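Local coordinates for protein methyl transferase from Methanosarcina acetivorans (Methanosarcina acetivorans, PDB 6MRO) that binds S-adenosyl-L-homocysteine and calcium ions and probably transfers methyl groups from S-adenosylmethionine, at residues Y134-S140 with R185-S191. The protein carries 1 engineered substitution. Numbering follows the deposited sequence.
Sequences YFMLCFS and RQAYLLS
Tyr134 meets Leu190 at about a right angle, its ring atom CE1 3.9 Å from Leu190 CD2, while its hydroxyl is hydrogen-bonded to Asp105. With CG anti to the carbonyl carbon (chi1 -62°), Phe135 brings CE1 to 3.5 Å from Ser191 OG. Met136 and Leu190 exchange paired backbone bonds, Leu190 N reaching Met136 O at 2.9 Å; both side chains pack against Phe162 of helix 155-162. Leu137 lies on the sheet's other face, where its CD1 touches Ala187 CB at 4.0 Å. Cys138 forms the second bonded pair, Tyr188 N to Cys138 O being 2.7 Å. The Phe139 ring lies flat against the Arg185 guanidinium, planes 12° apart and Arg185 CZ 4.0 Å from the Phe139 ring centroid, a cation-pi stack. With an alanine here the guanidinium of Arg185 would probably lose the aromatic face it lies on and be freer to turn. Ser140 CB sits over the centre of the Tyr188 ring, 3.6 Å from its centroid, and Ser140 OG is bridged by one water to Ala187 O and by another to Gln186 OE1. Strand order 3-2-1-4-5-7-6, with strand 184-193 antiparallel beside 132-139, identifies the Rossmann-like fold of class I methyltransferases.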
loop_
_atom_site.group_PDB
_atom_site.type_symbol
_atom_site.label_atom_id
_atom_site.label_comp_id
_atom_site.label_asym_id
_atom_site.label_seq_id
_atom_site.Cartn_x
_atom_site.Cartn_y
_atom_site.Cartn_z
ATOM N N TYR A 134 4.503 8.431 3.609
ATOM C CA TYR A 134 4.425 7.072 3.092
ATOM C C TYR A 134 4.078 6.156 4.255
ATOM O O TYR A 134 4.798 6.133 5.266
ATOM C CB TYR A 134 5.752 6.657 2.454
ATOM C CG TYR A 134 5.848 5.218 1.963
ATOM C CD1 TYR A 134 6.848 4.375 2.430
ATOM C CD2 TYR A 134 4.960 4.722 1.005
ATOM C CE1 TYR A 134 6.955 3.084 1.978
ATOM C CE2 TYR A 134 5.059 3.412 0.533
ATOM C CZ TYR A 134 6.066 2.606 1.034
ATOM O OH TYR A 134 6.196 1.328 0.581
ATOM N N PHE A 135 2.969 5.427 4.120
ATOM C CA PHE A 135 2.525 4.437 5.095
ATOM C C PHE A 135 2.515 3.074 4.423
ATOM O O PHE A 135 1.848 2.890 3.394
ATOM C CB PHE A 135 1.127 4.769 5.618
ATOM C CG PHE A 135 1.060 6.079 6.339
ATOM C CD1 PHE A 135 1.591 6.197 7.616
ATOM C CD2 PHE A 135 0.462 7.181 5.753
ATOM C CE1 PHE A 135 1.545 7.405 8.297
ATOM C CE2 PHE A 135 0.387 8.391 6.433
ATOM C CZ PHE A 135 0.930 8.510 7.702
ATOM N N MET A 136 3.248 2.125 5.000
ATOM C CA MET A 136 3.408 0.816 4.392
ATOM C C MET A 136 3.126 -0.262 5.420
ATOM O O MET A 136 3.633 -0.207 6.543
ATOM C CB MET A 136 4.815 0.660 3.813
ATOM C CG MET A 136 5.060 -0.652 3.084
ATOM S SD MET A 136 5.573 -2.012 4.172
ATOM C CE MET A 136 7.263 -1.490 4.499
ATOM N N LEU A 137 2.324 -1.243 5.025
ATOM C CA LEU A 137 1.950 -2.356 5.882
ATOM C C LEU A 137 2.486 -3.648 5.292
ATOM O O LEU A 137 2.259 -3.936 4.109
ATOM C CB LEU A 137 0.427 -2.395 6.031
ATOM C CG LEU A 137 -0.248 -3.546 6.775
ATOM C CD1 LEU A 137 0.010 -3.407 8.255
ATOM C CD2 LEU A 137 -1.769 -3.501 6.471
ATOM N N CYS A 138 3.176 -4.436 6.117
ATOM C CA CYS A 138 3.742 -5.694 5.655
ATOM C C CYS A 138 3.784 -6.692 6.807
ATOM O O CYS A 138 3.677 -6.329 7.982
ATOM C CB CYS A 138 5.141 -5.471 5.053
ATOM S SG CYS A 138 6.346 -4.819 6.252
ATOM N N PHE A 139 3.926 -7.964 6.457
ATOM C CA PHE A 139 4.090 -8.990 7.479
ATOM C C PHE A 139 5.449 -8.829 8.150
ATOM O O PHE A 139 6.442 -8.510 7.495
ATOM C CB PHE A 139 3.964 -10.381 6.862
ATOM C CG PHE A 139 2.617 -10.659 6.281
ATOM C CD1 PHE A 139 1.477 -10.544 7.058
ATOM C CD2 PHE A 139 2.484 -11.010 4.948
ATOM C CE1 PHE A 139 0.218 -10.785 6.520
ATOM C CE2 PHE A 139 1.235 -11.259 4.410
ATOM C CZ PHE A 139 0.102 -11.141 5.200
ATOM N N SER A 140 5.496 -9.055 9.462
ATOM C CA SER A 140 6.708 -8.801 10.224
ATOM C C SER A 140 7.591 -10.042 10.287
ATOM O O SER A 140 7.110 -11.182 10.351
ATOM C CB SER A 140 6.383 -8.323 11.645
ATOM O OG SER A 140 5.544 -9.229 12.336
ATOM N N ARG A 185 -2.526 -11.654 11.239
ATOM C CA ARG A 185 -1.110 -11.951 11.086
ATOM C C ARG A 185 -0.303 -10.810 11.691
ATOM O O ARG A 185 -0.679 -9.642 11.548
ATOM C CB ARG A 185 -0.744 -12.111 9.608
ATOM C CG ARG A 185 -1.430 -13.268 8.901
ATOM C CD ARG A 185 -0.539 -14.495 8.870
ATOM N NE ARG A 185 0.877 -14.157 8.699
ATOM C CZ ARG A 185 1.580 -14.397 7.595
ATOM N NH1 ARG A 185 2.864 -14.067 7.537
ATOM N NH2 ARG A 185 1.001 -14.969 6.545
ATOM N N GLN A 186 0.797 -11.146 12.367
ATOM C CA GLN A 186 1.668 -10.110 12.915
ATOM C C GLN A 186 2.288 -9.299 11.785
ATOM O O GLN A 186 2.756 -9.845 10.784
ATOM C CB GLN A 186 2.776 -10.720 13.776
ATOM C CG GLN A 186 2.304 -11.198 15.140
ATOM C CD GLN A 186 3.452 -11.638 16.002
ATOM O OE1 GLN A 186 4.557 -11.870 15.505
ATOM N NE2 GLN A 186 3.208 -11.760 17.309
ATOM N N ALA A 187 2.306 -7.987 11.960
ATOM C CA ALA A 187 2.629 -7.096 10.857
ATOM C C ALA A 187 3.416 -5.899 11.380
ATOM O O ALA A 187 3.478 -5.642 12.589
ATOM C CB ALA A 187 1.353 -6.639 10.135
ATOM N N TYR A 188 4.034 -5.180 10.441
ATOM C CA TYR A 188 4.690 -3.904 10.692
ATOM C C TYR A 188 3.979 -2.791 9.937
ATOM O O TYR A 188 3.567 -2.973 8.786
ATOM C CB TYR A 188 6.154 -3.922 10.251
ATOM C CG TYR A 188 7.089 -4.561 11.237
ATOM C CD1 TYR A 188 6.927 -4.367 12.600
ATOM C CD2 TYR A 188 8.146 -5.366 10.803
ATOM C CE1 TYR A 188 7.789 -4.947 13.510
ATOM C CE2 TYR A 188 9.013 -5.950 11.703
ATOM C CZ TYR A 188 8.825 -5.740 13.060
ATOM O OH TYR A 188 9.682 -6.331 13.964
ATOM N N LEU A 189 3.862 -1.626 10.573
ATOM C CA LEU A 189 3.403 -0.414 9.903
ATOM C C LEU A 189 4.533 0.605 9.937
ATOM O O LEU A 189 4.963 1.032 11.018
ATOM C CB LEU A 189 2.150 0.156 10.559
ATOM C CG LEU A 189 1.641 1.437 9.882
ATOM C CD1 LEU A 189 0.977 1.108 8.550
ATOM C CD2 LEU A 189 0.697 2.194 10.807
ATOM N N LEU A 190 5.025 0.962 8.761
ATOM C CA LEU A 190 6.029 1.997 8.614
ATOM C C LEU A 190 5.347 3.333 8.356
ATOM O O LEU A 190 4.483 3.442 7.472
ATOM C CB LEU A 190 6.980 1.652 7.468
ATOM C CG LEU A 190 7.775 2.816 6.871
ATOM C CD1 LEU A 190 8.863 3.267 7.850
ATOM C CD2 LEU A 190 8.381 2.360 5.545
ATOM N N SER A 191 5.748 4.346 9.114
ATOM C CA SER A 191 5.432 5.734 8.817
ATOM C C SER A 191 6.729 6.414 8.411
ATOM O O SER A 191 7.698 6.423 9.183
ATOM C CB SER A 191 4.803 6.435 10.019
ATOM O OG SER A 191 4.673 7.834 9.785
HETATM O O HOH W 1 4.604 -7.458 14.281
HETATM O O HOH W 2 6.100 -11.952 13.116
#